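Protein-S-isoprenylcysteine O-methyltransferase (Tribolium castaneum, PDB 5V7P) catalyses methylation of the C-terminal isoprenylated cysteine of proteins, using S-adenosyl-L-methionine as methyl donor, and is embedded in the membrane of the endoplasmic reticulum. Local coordinates at residues 85-93 with 150-159; 165-176 with 210-221. All blocks are in the same frame, centred on the assembly; numbering follows the deposited sequence.

Contact 1: residues 85-93 with 150-159. With MPG ([(Z)-octadec-9-enyl] (2R)-2,3-bis(oxidanyl)propanoate), chain S; D10 (decane), chain N; D10 (decane), chain J.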
loop_
_atom_site.group_PDB
_atom_site.type_symbol
_atom_site.label_atom_id
_atom_site.label_comp_id
_atom_site.label_asym_id
_atom_site.label_seq_id
_atom_site.Cartn_x
_atom_site.Cartn_y
_atom_site.Cartn_z
ATOM N N ALA A 85 -15.521 -13.973 22.141
ATOM C CA ALA A 85 -14.278 -14.177 22.862
ATOM C C ALA A 85 -14.310 -13.449 24.204
ATOM O O ALA A 85 -15.155 -12.576 24.427
ATOM C CB ALA A 85 -13.094 -13.691 22.030
ATOM N N PRO A 86 -13.412 -13.795 25.120
ATOM C CA PRO A 86 -13.367 -13.098 26.399
ATOM C C PRO A 86 -13.145 -11.614 26.188
ATOM O O PRO A 86 -12.520 -11.197 25.193
ATOM C CB PRO A 86 -12.182 -13.747 27.122
ATOM C CG PRO A 86 -12.034 -15.081 26.492
ATOM C CD PRO A 86 -12.437 -14.904 25.064
ATOM N N PRO A 87 -13.620 -10.770 27.109
ATOM C CA PRO A 87 -13.357 -9.328 26.977
ATOM C C PRO A 87 -11.879 -9.012 26.882
ATOM O O PRO A 87 -11.513 -7.948 26.368
ATOM C CB PRO A 87 -13.986 -8.735 28.243
ATOM C CG PRO A 87 -13.997 -9.860 29.222
ATOM C CD PRO A 87 -14.216 -11.105 28.415
ATOM N N ASN A 88 -11.022 -9.909 27.372
ATOM C CA ASN A 88 -9.582 -9.748 27.229
ATOM C C ASN A 88 -9.157 -9.745 25.763
ATOM O O ASN A 88 -8.113 -9.177 25.423
ATOM C CB ASN A 88 -8.884 -10.877 27.991
ATOM C CG ASN A 88 -7.392 -10.690 28.075
ATOM O OD1 ASN A 88 -6.900 -9.565 28.148
ATOM N ND2 ASN A 88 -6.656 -11.793 28.056
ATOM N N ILE A 89 -9.946 -10.371 24.893
ATOM C CA ILE A 89 -9.539 -10.616 23.515
ATOM C C ILE A 89 -10.442 -9.946 22.489
ATOM O O ILE A 89 -9.988 -9.708 21.357
ATOM C CB ILE A 89 -9.472 -12.134 23.237
ATOM C CG1 ILE A 89 -8.746 -12.868 24.374
ATOM C CG2 ILE A 89 -8.793 -12.415 21.897
ATOM C CD1 ILE A 89 -7.308 -12.430 24.594
ATOM N N GLN A 90 -11.694 -9.624 22.827
ATOM C CA GLN A 90 -12.653 -9.167 21.823
ATOM C C GLN A 90 -12.098 -8.040 20.960
ATOM O O GLN A 90 -12.469 -7.916 19.789
ATOM C CB GLN A 90 -13.941 -8.715 22.508
ATOM C CG GLN A 90 -14.729 -9.853 23.131
ATOM C CD GLN A 90 -15.939 -9.373 23.900
ATOM O OE1 GLN A 90 -15.870 -8.390 24.638
ATOM N NE2 GLN A 90 -17.059 -10.063 23.729
ATOM N N ILE A 91 -11.212 -7.216 21.519
ATOM C CA ILE A 91 -10.637 -6.106 20.765
ATOM C C ILE A 91 -9.997 -6.604 19.475
ATOM O O ILE A 91 -10.157 -5.999 18.408
ATOM C CB ILE A 91 -9.620 -5.351 21.641
ATOM C CG1 ILE A 91 -10.299 -4.773 22.887
ATOM C CG2 ILE A 91 -8.944 -4.255 20.858
ATOM C CD1 ILE A 91 -11.501 -3.899 22.604
ATOM N N PHE A 92 -9.256 -7.709 19.553
ATOM C CA PHE A 92 -8.518 -8.180 18.389
ATOM C C PHE A 92 -9.453 -8.556 17.248
ATOM O O PHE A 92 -9.080 -8.428 16.076
ATOM C CB PHE A 92 -7.642 -9.369 18.779
ATOM C CG PHE A 92 -6.508 -9.618 17.831
ATOM C CD1 PHE A 92 -5.336 -8.888 17.928
ATOM C CD2 PHE A 92 -6.612 -10.580 16.840
ATOM C CE1 PHE A 92 -4.289 -9.113 17.057
ATOM C CE2 PHE A 92 -5.569 -10.811 15.966
ATOM C CZ PHE A 92 -4.406 -10.076 16.074
ATOM N N GLY A 93 -10.668 -9.007 17.566
ATOM C CA GLY A 93 -11.612 -9.359 16.518
ATOM C C GLY A 93 -11.998 -8.173 15.655
ATOM O O GLY A 93 -12.036 -8.274 14.426
ATOM N N PRO A 150 -4.571 -7.770 31.294
ATOM C CA PRO A 150 -5.877 -7.935 30.632
ATOM C C PRO A 150 -6.777 -6.717 30.754
ATOM O O PRO A 150 -7.580 -6.460 29.848
ATOM C CB PRO A 150 -6.480 -9.159 31.341
ATOM C CG PRO A 150 -5.710 -9.299 32.617
ATOM C CD PRO A 150 -4.336 -8.798 32.323
ATOM N N GLY A 151 -6.675 -5.959 31.848
ATOM C CA GLY A 151 -7.509 -4.779 32.001
ATOM C C GLY A 151 -7.238 -3.723 30.951
ATOM O O GLY A 151 -8.122 -2.926 30.622
ATOM N N LEU A 152 -6.019 -3.700 30.407
ATOM C CA LEU A 152 -5.682 -2.723 29.378
ATOM C C LEU A 152 -6.557 -2.899 28.143
ATOM O O LEU A 152 -7.051 -1.917 27.578
ATOM C CB LEU A 152 -4.203 -2.848 29.009
ATOM C CG LEU A 152 -3.680 -1.932 27.897
ATOM C CD1 LEU A 152 -3.708 -0.479 28.331
ATOM C CD2 LEU A 152 -2.276 -2.343 27.492
ATOM N N LYS A 153 -6.762 -4.142 27.709
ATOM C CA LYS A 153 -7.563 -4.417 26.524
ATOM C C LYS A 153 -9.056 -4.466 26.819
ATOM O O LYS A 153 -9.850 -4.629 25.885
ATOM C CB LYS A 153 -7.123 -5.739 25.889
ATOM C CG LYS A 153 -5.615 -5.880 25.722
ATOM C CD LYS A 153 -5.013 -4.736 24.913
ATOM C CE LYS A 153 -3.530 -4.962 24.671
ATOM N NZ LYS A 153 -2.900 -3.843 23.925
ATOM N N GLU A 154 -9.455 -4.332 28.081
ATOM C CA GLU A 154 -10.860 -4.286 28.460
ATOM C C GLU A 154 -11.407 -2.865 28.501
ATOM O O GLU A 154 -12.541 -2.662 28.945
ATOM C CB GLU A 154 -11.056 -4.959 29.820
ATOM C CG GLU A 154 -10.945 -6.478 29.778
ATOM C CD GLU A 154 -10.863 -7.098 31.159
ATOM O OE1 GLU A 154 -9.803 -7.666 31.493
ATOM O OE2 GLU A 154 -11.854 -7.011 31.914
ATOM N N ILE A 155 -10.630 -1.885 28.050
ATOM C CA ILE A 155 -11.093 -0.486 27.999
ATOM C C ILE A 155 -11.717 -0.306 26.620
ATOM O O ILE A 155 -11.133 0.262 25.694
ATOM C CB ILE A 155 -9.959 0.508 28.273
ATOM C CG1 ILE A 155 -9.228 0.140 29.571
ATOM C CG2 ILE A 155 -10.518 1.922 28.354
ATOM C CD1 ILE A 155 -7.952 0.923 29.804
ATOM N N HIS A 156 -12.951 -0.798 26.482
ATOM C CA HIS A 156 -13.573 -0.892 25.168
ATOM C C HIS A 156 -13.877 0.477 24.569
ATOM O O HIS A 156 -13.834 0.633 23.342
ATOM C CB HIS A 156 -14.848 -1.730 25.258
ATOM C CG HIS A 156 -14.593 -3.196 25.435
ATOM N ND1 HIS A 156 -13.328 -3.715 25.610
ATOM C CD2 HIS A 156 -15.439 -4.253 25.459
ATOM C CE1 HIS A 156 -13.406 -5.028 25.737
ATOM N NE2 HIS A 156 -14.677 -5.380 25.650
ATOM N N TRP A 157 -14.184 1.479 25.398
ATOM C CA TRP A 157 -14.495 2.798 24.852
ATOM C C TRP A 157 -13.291 3.396 24.138
ATOM O O TRP A 157 -13.453 4.093 23.130
ATOM C CB TRP A 157 -14.990 3.739 25.955
ATOM C CG TRP A 157 -14.006 3.987 27.057
ATOM C CD1 TRP A 157 -13.900 3.299 28.231
ATOM C CD2 TRP A 157 -12.993 5.002 27.095
ATOM N NE1 TRP A 157 -12.885 3.819 28.995
ATOM C CE2 TRP A 157 -12.311 4.863 28.320
ATOM C CE3 TRP A 157 -12.597 6.010 26.213
ATOM C CZ2 TRP A 157 -11.254 5.695 28.684
ATOM C CZ3 TRP A 157 -11.546 6.835 26.577
ATOM C CH2 TRP A 157 -10.888 6.672 27.801
ATOM N N LEU A 158 -12.080 3.132 24.632
ATOM C CA LEU A 158 -10.882 3.588 23.930
ATOM C C LEU A 158 -10.760 2.910 22.572
ATOM O O LEU A 158 -10.518 3.567 21.553
ATOM C CB LEU A 158 -9.634 3.313 24.774
ATOM C CG LEU A 158 -8.764 4.502 25.191
ATOM C CD1 LEU A 158 -7.515 4.002 25.909
ATOM C CD2 LEU A 158 -8.369 5.372 24.004
ATOM N N SER A 159 -10.922 1.585 22.542
ATOM C CA SER A 159 -10.806 0.849 21.287
ATOM C C SER A 159 -11.865 1.295 20.286
ATOM O O SER A 159 -11.589 1.397 19.084
ATOM C CB SER A 159 -10.922 -0.650 21.556
ATOM O OG SER A 159 -10.979 -1.391 20.351
HETATM C C2 MPG S . -20.222 -6.091 19.865
HETATM C C3 MPG S . -19.437 -6.308 18.573
HETATM C C4 MPG S . -20.356 -6.136 17.364
HETATM C C5 MPG S . -20.461 -4.656 17.006
HETATM C C6 MPG S . -19.216 -4.225 16.231
HETATM C C7 MPG S . -19.317 -2.753 15.823
HETATM C C8 MPG S . -19.404 -1.822 17.033
HETATM C C9 MPG S . -18.188 -2.030 17.936
HETATM C C10 MPG S . -18.099 -1.480 19.128
HETATM C C11 MPG S . -19.195 -0.593 19.716
HETATM C C12 MPG S . -20.048 -1.415 20.679
HETATM C C13 MPG S . -21.385 -0.711 20.901
HETATM C C14 MPG S . -21.137 0.721 21.377
HETATM O O1 MPG S . -18.099 -5.511 20.810
HETATM C C1 MPG S . -19.281 -6.218 21.064
HETATM C CXD MPG S . -15.653 -5.294 21.440
HETATM O O2 MPG S . -14.818 -5.648 22.508
HETATM C C21 MPG S . -15.580 -3.786 21.203
HETATM O O3 MPG S . -15.248 -3.138 22.401
HETATM O O4 MPG S . -17.352 -6.177 22.815
HETATM C CX3 MPG S . -17.091 -5.701 21.761
HETATM C C3 D10 N . -17.292 6.201 27.419
HETATM C C4 D10 N . -16.211 7.017 28.124
HETATM C C5 D10 N . -15.824 6.327 29.432
HETATM C C6 D10 N . -14.721 7.130 30.121
HETATM C C7 D10 N . -14.335 6.448 31.433
HETATM C C1 D10 J . -3.574 -13.395 14.215
HETATM C C2 D10 J . -3.702 -13.240 12.701
HETATM C C3 D10 J . -4.289 -11.872 12.358
HETATM C C4 D10 J . -4.369 -11.736 10.839
HETATM C C5 D10 J . -4.923 -10.365 10.461
HETATM C C6 D10 J . -4.884 -10.220 8.940
HETATM C C7 D10 J . -5.506 -8.888 8.530
HETATM C C8 D10 J . -5.128 -8.572 7.082
HETATM C C9 D10 J . -5.797 -9.576 6.147
#
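K153 NZ is gripped by a salt bridge to E145 and hydrogen bonds to L226 O, I227 O and the N228 side chain, while the root of that chain packs on residues 85-93. Its CB lies 3.6 Å from N88 O, and the bend at chi2 (-56°) turns the chain away from that segment, so lysine serves as both apolar spacer and charge. I91 fills the middle: its CG1 meets K153 O, and its branch end CD1 touches S159 OG at 3.4 Å; the small serine lets that methyl press in close, and its hydroxyl is hydrogen-bonded to I225 O. H156 ND1 lies 3.5 Å from I91 CD1, and P87 O sits in the ring plane at the imidazole edge, 3.5 Å from H156 CE1. The MPG head group lies over one ring face, O2 3.1 Å above the plane and toward the rim. Cutting H156 back to an alanine would probably open a gap between I91 CD1 and P87 O and take from the lipid head group part of the surface it lies against. P87, with no N-H to satisfy and a fixed phi, suits this turn. The loop at P87 and N88 and the turn of I91 pack on residues 150-154 and the helix led by I155, a loop-and-helix contact probably at the lumenal side, beside the site where Q90, I91 and H156 meet bound MPG.

Contact 2: residues 165-176 with 210-221. With SAH (S-adenosyl-L-homocysteine), chain C; MPG ([(Z)-octadec-9-enyl] (2R)-2,3-bis(oxidanyl)propanoate), chain B; MPG ([(Z)-octadec-9-enyl] (2R)-2,3-bis(oxidanyl)propanoate), chain R.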
loop_
_atom_site.group_PDB
_atom_site.type_symbol
_atom_site.label_atom_id
_atom_site.label_comp_id
_atom_site.label_asym_id
_atom_site.label_seq_id
_atom_site.Cartn_x
_atom_site.Cartn_y
_atom_site.Cartn_z
ATOM N N VAL A 165 -12.082 6.425 14.101
ATOM C CA VAL A 165 -11.133 7.072 13.197
ATOM C C VAL A 165 -10.872 6.176 11.996
ATOM O O VAL A 165 -10.676 6.667 10.877
ATOM C CB VAL A 165 -9.810 7.459 13.903
ATOM C CG1 VAL A 165 -9.991 7.707 15.401
ATOM C CG2 VAL A 165 -8.703 6.433 13.657
ATOM N N CYS A 166 -10.873 4.855 12.195
ATOM C CA CYS A 166 -10.673 3.941 11.077
ATOM C C CYS A 166 -11.820 4.034 10.083
ATOM O O CYS A 166 -11.594 4.051 8.867
ATOM C CB CYS A 166 -10.522 2.510 11.584
ATOM S SG CYS A 166 -8.891 2.136 12.243
ATOM N N ILE A 167 -13.059 4.092 10.573
ATOM C CA ILE A 167 -14.198 4.259 9.675
ATOM C C ILE A 167 -14.097 5.596 8.952
ATOM O O ILE A 167 -14.254 5.672 7.728
ATOM C CB ILE A 167 -15.522 4.125 10.448
ATOM C CG1 ILE A 167 -15.669 2.697 10.985
ATOM C CG2 ILE A 167 -16.712 4.480 9.549
ATOM C CD1 ILE A 167 -16.906 2.461 11.835
ATOM N N LEU A 168 -13.825 6.668 9.697
ATOM C CA LEU A 168 -13.680 7.980 9.075
ATOM C C LEU A 168 -12.551 7.977 8.052
ATOM O O LEU A 168 -12.727 8.430 6.915
ATOM C CB LEU A 168 -13.436 9.044 10.145
ATOM C CG LEU A 168 -14.584 9.300 11.124
ATOM C CD1 LEU A 168 -14.143 10.276 12.204
ATOM C CD2 LEU A 168 -15.813 9.824 10.402
ATOM N N GLY A 169 -11.381 7.468 8.440
ATOM C CA GLY A 169 -10.273 7.398 7.501
ATOM C C GLY A 169 -10.609 6.563 6.284
ATOM O O GLY A 169 -10.187 6.874 5.166
ATOM N N GLU A 170 -11.383 5.493 6.480
ATOM C CA GLU A 170 -11.783 4.658 5.356
ATOM C C GLU A 170 -12.729 5.405 4.427
ATOM O O GLU A 170 -12.579 5.343 3.200
ATOM C CB GLU A 170 -12.432 3.368 5.854
ATOM C CG GLU A 170 -11.538 2.149 5.723
ATOM C CD GLU A 170 -11.333 1.742 4.279
ATOM O OE1 GLU A 170 -12.338 1.453 3.595
ATOM O OE2 GLU A 170 -10.173 1.724 3.820
ATOM N N VAL A 171 -13.708 6.116 4.989
ATOM C CA VAL A 171 -14.637 6.877 4.160
ATOM C C VAL A 171 -13.889 7.956 3.391
ATOM O O VAL A 171 -14.072 8.121 2.180
ATOM C CB VAL A 171 -15.765 7.469 5.025
ATOM C CG1 VAL A 171 -16.687 8.358 4.192
ATOM C CG2 VAL A 171 -16.569 6.351 5.673
ATOM N N LEU A 172 -13.024 8.703 4.081
ATOM C CA LEU A 172 -12.218 9.714 3.406
ATOM C C LEU A 172 -11.435 9.098 2.255
ATOM O O LEU A 172 -11.418 9.633 1.140
ATOM C CB LEU A 172 -11.261 10.375 4.403
ATOM C CG LEU A 172 -10.817 11.821 4.145
ATOM C CD1 LEU A 172 -9.470 12.084 4.809
ATOM C CD2 LEU A 172 -10.759 12.173 2.665
ATOM N N ARG A 173 -10.789 7.958 2.511
ATOM C CA ARG A 173 -9.932 7.329 1.512
ATOM C C ARG A 173 -10.728 6.936 0.272
ATOM O O ARG A 173 -10.390 7.328 -0.852
ATOM C CB ARG A 173 -9.246 6.105 2.126
ATOM C CG ARG A 173 -8.374 5.313 1.161
ATOM C CD ARG A 173 -6.915 5.456 1.495
ATOM N NE ARG A 173 -6.077 5.279 0.311
ATOM C CZ ARG A 173 -5.554 4.124 -0.085
ATOM N NH1 ARG A 173 -4.814 4.076 -1.184
ATOM N NH2 ARG A 173 -5.761 3.017 0.613
ATOM N N LYS A 174 -11.785 6.145 0.459
ATOM C CA LYS A 174 -12.525 5.621 -0.684
ATOM C C LYS A 174 -13.218 6.735 -1.460
ATOM O O LYS A 174 -13.300 6.679 -2.692
ATOM C CB LYS A 174 -13.533 4.572 -0.219
ATOM C CG LYS A 174 -13.008 3.144 -0.280
ATOM C CD LYS A 174 -11.728 2.968 0.531
ATOM C CE LYS A 174 -11.178 1.560 0.392
ATOM N NZ LYS A 174 -9.932 1.360 1.190
ATOM N N THR A 175 -13.719 7.756 -0.762
ATOM C CA THR A 175 -14.290 8.903 -1.460
ATOM C C THR A 175 -13.256 9.559 -2.363
ATOM O O THR A 175 -13.555 9.912 -3.509
ATOM C CB THR A 175 -14.842 9.914 -0.457
ATOM O OG1 THR A 175 -13.821 10.276 0.479
ATOM C CG2 THR A 175 -16.036 9.334 0.280
ATOM N N ALA A 176 -12.029 9.725 -1.865
ATOM C CA ALA A 176 -10.971 10.305 -2.685
ATOM C C ALA A 176 -10.739 9.484 -3.948
ATOM O O ALA A 176 -10.605 10.042 -5.043
ATOM C CB ALA A 176 -9.681 10.416 -1.873
ATOM N N PRO A 210 -6.087 13.576 0.010
ATOM C CA PRO A 210 -7.082 13.021 0.942
ATOM C C PRO A 210 -6.984 11.514 1.117
ATOM O O PRO A 210 -7.345 11.005 2.185
ATOM C CB PRO A 210 -8.420 13.432 0.309
ATOM C CG PRO A 210 -8.111 13.627 -1.141
ATOM C CD PRO A 210 -6.710 14.154 -1.192
ATOM N N SER A 211 -6.518 10.778 0.105
ATOM C CA SER A 211 -6.386 9.333 0.265
ATOM C C SER A 211 -5.256 8.993 1.230
ATOM O O SER A 211 -5.358 8.031 1.996
ATOM C CB SER A 211 -6.165 8.664 -1.094
ATOM O OG SER A 211 -4.790 8.569 -1.418
ATOM N N TYR A 212 -4.177 9.781 1.223
ATOM C CA TYR A 212 -3.111 9.566 2.197
ATOM C C TYR A 212 -3.526 10.026 3.587
ATOM O O TYR A 212 -3.103 9.433 4.587
ATOM C CB TYR A 212 -1.836 10.287 1.756
ATOM C CG TYR A 212 -1.295 9.841 0.410
ATOM C CD1 TYR A 212 -1.680 8.631 -0.156
ATOM C CD2 TYR A 212 -0.400 10.635 -0.294
ATOM C CE1 TYR A 212 -1.188 8.228 -1.384
ATOM C CE2 TYR A 212 0.099 10.237 -1.516
ATOM C CZ TYR A 212 -0.298 9.033 -2.057
ATOM O OH TYR A 212 0.191 8.634 -3.278
ATOM N N VAL A 213 -4.349 11.073 3.676
ATOM C CA VAL A 213 -4.872 11.500 4.971
ATOM C C VAL A 213 -5.699 10.384 5.595
ATOM O O VAL A 213 -5.525 10.035 6.769
ATOM C CB VAL A 213 -5.698 12.791 4.819
ATOM C CG1 VAL A 213 -6.364 13.173 6.138
ATOM C CG2 VAL A 213 -4.825 13.931 4.335
ATOM N N GLY A 214 -6.619 9.812 4.818
ATOM C CA GLY A 214 -7.409 8.701 5.325
ATOM C C GLY A 214 -6.551 7.512 5.705
ATOM O O GLY A 214 -6.734 6.913 6.766
ATOM N N TRP A 215 -5.591 7.161 4.848
ATOM C CA TRP A 215 -4.689 6.057 5.152
ATOM C C TRP A 215 -3.870 6.351 6.402
ATOM O O TRP A 215 -3.691 5.476 7.257
ATOM C CB TRP A 215 -3.777 5.799 3.953
ATOM C CG TRP A 215 -3.177 4.429 3.919
ATOM C CD1 TRP A 215 -2.954 3.603 4.981
ATOM C CD2 TRP A 215 -2.729 3.720 2.758
ATOM N NE1 TRP A 215 -2.391 2.425 4.553
ATOM C CE2 TRP A 215 -2.243 2.473 3.192
ATOM C CE3 TRP A 215 -2.689 4.022 1.392
ATOM C CZ2 TRP A 215 -1.724 1.525 2.311
ATOM C CZ3 TRP A 215 -2.174 3.082 0.520
ATOM C CH2 TRP A 215 -1.697 1.849 0.982
ATOM N N PHE A 216 -3.375 7.585 6.529
ATOM C CA PHE A 216 -2.548 7.960 7.672
ATOM C C PHE A 216 -3.287 7.740 8.986
ATOM O O PHE A 216 -2.788 7.056 9.889
ATOM C CB PHE A 216 -2.114 9.422 7.527
ATOM C CG PHE A 216 -1.317 9.945 8.693
ATOM C CD1 PHE A 216 -0.040 9.475 8.945
ATOM C CD2 PHE A 216 -1.838 10.923 9.523
ATOM C CE1 PHE A 216 0.698 9.957 10.009
ATOM C CE2 PHE A 216 -1.104 11.411 10.589
ATOM C CZ PHE A 216 0.166 10.927 10.832
ATOM N N TYR A 217 -4.484 8.313 9.114
ATOM C CA TYR A 217 -5.221 8.193 10.367
ATOM C C TYR A 217 -5.794 6.796 10.555
ATOM O O TYR A 217 -5.850 6.302 11.686
ATOM C CB TYR A 217 -6.327 9.242 10.427
ATOM C CG TYR A 217 -5.789 10.623 10.707
ATOM C CD1 TYR A 217 -5.239 10.931 11.944
ATOM C CD2 TYR A 217 -5.814 11.612 9.737
ATOM C CE1 TYR A 217 -4.734 12.185 12.208
ATOM C CE2 TYR A 217 -5.310 12.872 9.992
ATOM C CZ TYR A 217 -4.772 13.151 11.231
ATOM O OH TYR A 217 -4.268 14.401 11.500
ATOM N N TRP A 218 -6.215 6.144 9.471
ATOM C CA TRP A 218 -6.676 4.765 9.575
ATOM C C TRP A 218 -5.604 3.884 10.200
ATOM O O TRP A 218 -5.883 3.101 11.115
ATOM C CB TRP A 218 -7.068 4.238 8.195
ATOM C CG TRP A 218 -7.461 2.791 8.197
ATOM C CD1 TRP A 218 -8.708 2.282 8.400
ATOM C CD2 TRP A 218 -6.598 1.664 7.982
ATOM N NE1 TRP A 218 -8.679 0.911 8.326
ATOM C CE2 TRP A 218 -7.396 0.507 8.070
ATOM C CE3 TRP A 218 -5.232 1.523 7.720
ATOM C CZ2 TRP A 218 -6.874 -0.774 7.907
ATOM C CZ3 TRP A 218 -4.715 0.249 7.558
ATOM C CH2 TRP A 218 -5.535 -0.882 7.654
ATOM N N SER A 219 -4.363 4.006 9.725
ATOM C CA SER A 219 -3.300 3.146 10.232
ATOM C C SER A 219 -3.069 3.374 11.720
ATOM O O SER A 219 -2.893 2.417 12.483
ATOM C CB SER A 219 -2.010 3.386 9.452
ATOM O OG SER A 219 -1.523 4.709 9.636
ATOM N N ILE A 220 -3.043 4.638 12.149
ATOM C CA ILE A 220 -2.977 4.934 13.577
ATOM C C ILE A 220 -4.197 4.364 14.285
ATOM O O ILE A 220 -4.100 3.826 15.395
ATOM C CB ILE A 220 -2.852 6.452 13.803
ATOM C CG1 ILE A 220 -1.584 6.991 13.137
ATOM C CG2 ILE A 220 -2.840 6.775 15.296
ATOM C CD1 ILE A 220 -1.510 8.504 13.081
ATOM N N GLY A 221 -5.365 4.471 13.650
ATOM C CA GLY A 221 -6.586 3.978 14.265
ATOM C C GLY A 221 -6.520 2.501 14.603
ATOM O O GLY A 221 -6.990 2.078 15.663
HETATM N N SAH C . -2.072 11.844 -3.451
HETATM C CA SAH C . -3.475 11.716 -3.823
HETATM C CB SAH C . -3.648 10.632 -4.880
HETATM C CG SAH C . -2.989 9.299 -4.539
HETATM S SD SAH C . -3.027 8.167 -5.954
HETATM C C SAH C . -4.337 11.402 -2.603
HETATM O O SAH C . -3.830 11.026 -1.545
HETATM O OXT SAH C . -5.563 11.514 -2.642
HETATM C "C5'" SAH C . -1.451 8.739 -6.652
HETATM C "C4'" SAH C . -1.584 9.322 -8.054
HETATM O "O4'" SAH C . -2.548 10.356 -8.061
HETATM C "C3'" SAH C . -0.263 9.926 -8.507
HETATM O "O3'" SAH C . 0.182 9.311 -9.694
HETATM C "C2'" SAH C . -0.537 11.399 -8.727
HETATM O "O2'" SAH C . 0.031 11.850 -9.936
HETATM C "C1'" SAH C . -2.060 11.503 -8.730
HETATM N N9 SAH C . -2.571 12.722 -8.069
HETATM C C8 SAH C . -2.216 13.225 -6.845
HETATM N N7 SAH C . -2.932 14.347 -6.609
HETATM C C5 SAH C . -3.744 14.564 -7.664
HETATM C C6 SAH C . -4.671 15.558 -7.939
HETATM N N6 SAH C . -4.892 16.541 -7.070
HETATM N N1 SAH C . -5.363 15.516 -9.128
HETATM C C2 SAH C . -5.138 14.500 -10.032
HETATM N N3 SAH C . -4.215 13.518 -9.751
HETATM C C4 SAH C . -3.530 13.551 -8.586
HETATM C C2 MPG B . 2.584 -0.685 9.878
HETATM C C3 MPG B . 2.079 0.745 10.019
HETATM C C4 MPG B . 2.139 1.490 8.689
HETATM C C5 MPG B . 1.379 2.791 8.817
HETATM C C6 MPG B . 1.572 3.603 7.548
HETATM C C7 MPG B . 0.959 2.936 6.319
HETATM C C8 MPG B . 1.887 3.221 5.152
HETATM C C9 MPG B . 1.142 2.948 3.848
HETATM C C10 MPG B . 1.450 1.971 3.027
HETATM C C11 MPG B . 2.597 0.989 3.275
HETATM C C12 MPG B . 2.256 -0.349 2.637
HETATM C C13 MPG B . 2.283 -0.239 1.117
HETATM C C14 MPG B . 1.457 -1.382 0.546
HETATM C C15 MPG B . 1.656 -1.468 -0.965
HETATM C C16 MPG B . 2.031 -2.891 -1.370
HETATM O O1 MPG B . 0.656 -2.057 9.697
HETATM C C1 MPG B . 1.700 -1.519 8.951
HETATM C CXD MPG B . -1.828 -2.369 9.858
HETATM O O2 MPG B . -2.763 -1.567 10.521
HETATM C C21 MPG B . -1.407 -3.519 10.786
HETATM O O3 MPG B . -1.891 -3.294 12.079
HETATM O O4 MPG B . -0.764 -0.450 9.003
HETATM C CX3 MPG B . -0.617 -1.527 9.477
HETATM C C2 MPG R . -17.954 15.621 -1.527
HETATM C C3 MPG R . -18.055 14.399 -0.620
HETATM C C4 MPG R . -18.104 14.870 0.830
HETATM C C5 MPG R . -18.235 13.662 1.755
HETATM C C6 MPG R . -16.858 13.077 2.056
HETATM C C7 MPG R . -16.936 12.202 3.306
HETATM C C8 MPG R . -15.528 11.924 3.817
HETATM C C9 MPG R . -15.609 11.446 5.271
HETATM C C10 MPG R . -14.848 11.889 6.252
HETATM C C11 MPG R . -13.755 12.950 6.106
HETATM C C12 MPG R . -13.993 14.066 7.114
HETATM C C13 MPG R . -13.694 13.548 8.519
HETATM O O1 MPG R . -18.766 16.358 -3.632
HETATM C C1 MPG R . -18.273 15.230 -2.966
HETATM C CXD MPG R . -19.551 17.318 -5.837
HETATM O O2 MPG R . -18.766 18.468 -5.983
HETATM C C21 MPG R . -20.843 17.675 -5.106
HETATM O O3 MPG R . -21.370 18.859 -5.640
HETATM O O4 MPG R . -18.203 15.400 -5.588
HETATM C CX3 MPG R . -18.781 16.272 -5.029
#
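Helices 165-176 and 210-221 form a glycine-mediated antiparallel helix pair, crossing at 158° with axes 7.4 Å apart. At the centre G169 and G214 face each other, CA to CA 3.8 Å, and G214 CA offers a C-H...O contact to G169 O at 3.3 Å. A CB on G169 would fall 2.7 Å from G214 O, so any side chain there would collide with the opposing backbone. Toward one end G221 provides a second hollow, into which V165 drops CG2, 3.3 Å from G221 CA; beside it the C166 sulfur lies over the five-membered ring of W218. Toward the other end the bump is L172, its CD1 against V213 CG1 (3.5 Å) and its CD2 against P210 CB, while short A176 leaves P210 a place against its CB. R173, its chain bent at chi2 (110°), spreads its guanidinium over one face of W215 at 28° between planes, R173 CZ 3.2 Å from W215 CE3; E106 pairs with its charge, and a lipid tail covers the opposite indole face. Helix 210-225 opens onto the cofactor product: S211 N and Y212 N donate to the S-adenosylhomocysteine carboxylate, and S211 OG bonds its O at 2.6 Å.

Overall arrangement
Contact 1 closes before contact 2 opens along the chain, yet helix 156-180 serves both: its first turn takes part in 85-93 with 150-159, and its later turns pair with helix 210-225. The centres lie about 23 Å apart, and the nearest atoms about 6 Å, without touching. Contact 1 is peripheral, about 21 Å from the centre of the chain, whereas contact 2 is buried about 9 Å from it. Helix 90-113 links them as well, starting in contact 1 and sending F102 and E106 to contact 2. This all-helical membrane fold thus joins helix ends on the probably lumenal side to the helix pair that reaches the cofactor site on the probably cytoplasmic side.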